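Local atomic coordinates of Lon211 (PDB entry 6VBK), a protein that probably recognises and binds substrate proteins as the N-terminal domain of an ATP-dependent Lon protease from Mycobacterium tuberculosis. Residues V103-I108 / V196-L201. Sequence-based numbering, arbitrary orientation.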
loop_
_atom_site.group_PDB
_atom_site.type_symbol
_atom_site.label_atom_id
_atom_site.label_comp_id
_atom_site.label_asym_id
_atom_site.label_seq_id
_atom_site.Cartn_x
_atom_site.Cartn_y
_atom_site.Cartn_z
ATOM N N VAL B 103 -1.029 -12.386 14.342
ATOM C CA VAL B 103 -1.434 -12.806 13.000
ATOM C C VAL B 103 -0.260 -12.752 12.023
ATOM O O VAL B 103 0.118 -13.770 11.438
ATOM C CB VAL B 103 -2.624 -11.960 12.490
ATOM C CG1 VAL B 103 -3.033 -12.374 11.071
ATOM C CG2 VAL B 103 -3.808 -12.062 13.438
ATOM N N SER B 104 0.321 -11.568 11.823
ATOM C CA SER B 104 1.351 -11.402 10.803
ATOM C C SER B 104 2.272 -10.243 11.166
ATOM O O SER B 104 1.973 -9.431 12.046
ATOM C CB SER B 104 0.722 -11.182 9.422
ATOM O OG SER B 104 -0.162 -10.072 9.432
ATOM N N ARG B 105 3.400 -10.166 10.463
ATOM C CA ARG B 105 4.348 -9.083 10.680
ATOM C C ARG B 105 3.934 -7.850 9.892
ATOM O O ARG B 105 3.477 -7.945 8.749
ATOM C CB ARG B 105 5.759 -9.514 10.284
ATOM C CG ARG B 105 6.368 -10.530 11.227
ATOM C CD ARG B 105 7.734 -10.988 10.758
ATOM N NE ARG B 105 8.467 -11.654 11.829
ATOM C CZ ARG B 105 8.305 -12.928 12.168
ATOM N NH1 ARG B 105 7.431 -13.684 11.518
ATOM N NH2 ARG B 105 9.017 -13.446 13.160
ATOM N N VAL B 106 4.089 -6.686 10.516
ATOM C CA VAL B 106 3.708 -5.412 9.919
ATOM C C VAL B 106 4.900 -4.470 10.018
ATOM O O VAL B 106 5.399 -4.211 11.120
ATOM C CB VAL B 106 2.474 -4.799 10.602
ATOM C CG1 VAL B 106 2.096 -3.491 9.932
ATOM C CG2 VAL B 106 1.305 -5.772 10.568
ATOM N N ARG B 107 5.358 -3.965 8.874
ATOM C CA ARG B 107 6.460 -3.011 8.847
ATOM C C ARG B 107 5.940 -1.627 9.216
ATOM O O ARG B 107 5.128 -1.048 8.487
ATOM C CB ARG B 107 7.122 -2.991 7.471
ATOM C CG ARG B 107 8.200 -1.929 7.321
ATOM C CD ARG B 107 9.253 -2.342 6.305
ATOM N NE ARG B 107 9.983 -3.530 6.741
ATOM C CZ ARG B 107 11.038 -3.504 7.549
ATOM N NH1 ARG B 107 11.492 -2.346 8.011
ATOM N NH2 ARG B 107 11.640 -4.632 7.896
ATOM N N ILE B 108 6.411 -1.099 10.344
ATOM C CA ILE B 108 5.903 0.168 10.858
ATOM C C ILE B 108 6.446 1.309 10.011
ATOM O O ILE B 108 7.663 1.455 9.845
ATOM C CB ILE B 108 6.273 0.347 12.335
ATOM C CG1 ILE B 108 5.565 -0.709 13.184
ATOM C CG2 ILE B 108 5.921 1.750 12.807
ATOM C CD1 ILE B 108 5.840 -0.586 14.658
ATOM N N VAL B 196 14.049 -18.539 6.189
ATOM C CA VAL B 196 15.357 -19.190 6.211
ATOM C C VAL B 196 16.280 -18.498 7.206
ATOM O O VAL B 196 16.998 -19.154 7.969
ATOM C CB VAL B 196 15.964 -19.226 4.796
ATOM C CG1 VAL B 196 17.477 -19.367 4.862
ATOM C CG2 VAL B 196 15.361 -20.368 3.992
ATOM N N GLU B 197 16.260 -17.163 7.225
ATOM C CA GLU B 197 17.106 -16.423 8.155
ATOM C C GLU B 197 16.707 -16.680 9.603
ATOM O O GLU B 197 17.572 -16.887 10.462
ATOM C CB GLU B 197 17.045 -14.929 7.845
ATOM C CG GLU B 197 17.711 -14.514 6.547
ATOM C CD GLU B 197 17.553 -13.032 6.271
ATOM O OE1 GLU B 197 16.437 -12.608 5.901
ATOM O OE2 GLU B 197 18.540 -12.286 6.438
ATOM N N ARG B 198 15.404 -16.669 9.895
ATOM C CA ARG B 198 14.950 -16.836 11.274
ATOM C C ARG B 198 15.341 -18.201 11.825
ATOM O O ARG B 198 15.904 -18.302 12.922
ATOM C CB ARG B 198 13.438 -16.642 11.361
ATOM C CG ARG B 198 12.974 -15.222 11.109
ATOM C CD ARG B 198 11.674 -14.952 11.843
ATOM N NE ARG B 198 10.679 -15.990 11.603
ATOM C CZ ARG B 198 9.848 -16.000 10.568
ATOM N NH1 ARG B 198 9.893 -15.026 9.670
ATOM N NH2 ARG B 198 8.971 -16.984 10.431
ATOM N N LEU B 199 15.031 -19.268 11.085
ATOM C CA LEU B 199 15.433 -20.606 11.509
ATOM C C LEU B 199 16.941 -20.682 11.697
ATOM O O LEU B 199 17.429 -21.165 12.723
ATOM C CB LEU B 199 14.957 -21.644 10.491
ATOM C CG LEU B 199 13.456 -21.943 10.483
ATOM C CD1 LEU B 199 13.069 -22.704 9.228
ATOM C CD2 LEU B 199 13.069 -22.729 11.725
ATOM N N GLU B 200 17.694 -20.177 10.718
ATOM C CA GLU B 200 19.144 -20.101 10.831
ATOM C C GLU B 200 19.585 -19.209 11.988
ATOM O O GLU B 200 20.681 -19.402 12.524
ATOM C CB GLU B 200 19.716 -19.625 9.493
ATOM C CG GLU B 200 19.574 -20.567 8.316
ATOM C CD GLU B 200 20.111 -19.959 7.033
ATOM O OE1 GLU B 200 20.411 -18.748 7.034
ATOM O OE2 GLU B 200 20.217 -20.678 6.019
ATOM N N LEU B 201 18.744 -18.258 12.403
ATOM C CA LEU B 201 19.039 -17.463 13.592
ATOM C C LEU B 201 18.739 -18.237 14.870
ATOM O O LEU B 201 19.577 -18.304 15.775
ATOM C CB LEU B 201 18.240 -16.157 13.571
ATOM C CG LEU B 201 18.792 -14.993 12.750
ATOM C CD1 LEU B 201 17.728 -13.924 12.550
ATOM C CD2 LEU B 201 20.020 -14.404 13.423
#
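The guanidinium groups of Arg105 and Arg198 lie face on face, their centres 3.8 Å apart and their planes 16° from parallel: an offset arginine-arginine stack joining the β-sheet to the helical part of this Lon substrate-binding domain. Over one face of Arg105 sits Arg198 NH1, 3.4 Å from Arg105 NH1, and Arg105 NH1 in turn lies over one face of Arg198, each nitrogen displaced toward the rim of the other group. N-H groups of both are met by oxygens of the surrounding chain: Arg105 NE donates to Leu190 O and NH2 to Val189 O, while Arg198 NH1 donates to Thr192 O and NH2 to Ser169 OG. Asp173 OD1 forms a salt bridge with Arg105 NH2 and a long, weak ion pair with Arg198 NE; its negative charge would favour the close approach of the two buried cations. Arginine suits both places because its flat end can stack through a face and still donate N-H groups to several acceptors. The backbones stay far apart, with 13.1 Å between Arg105 CA and Arg198 CA, and long side chains bridge them from opposite directions. Arg105 reaches out extended from CG to NE, whereas Arg198 bends at chi3 (-50°), which brings its plane nearly parallel to that of Arg105 and leaves its CD 3.3 Å from Arg105 NH2.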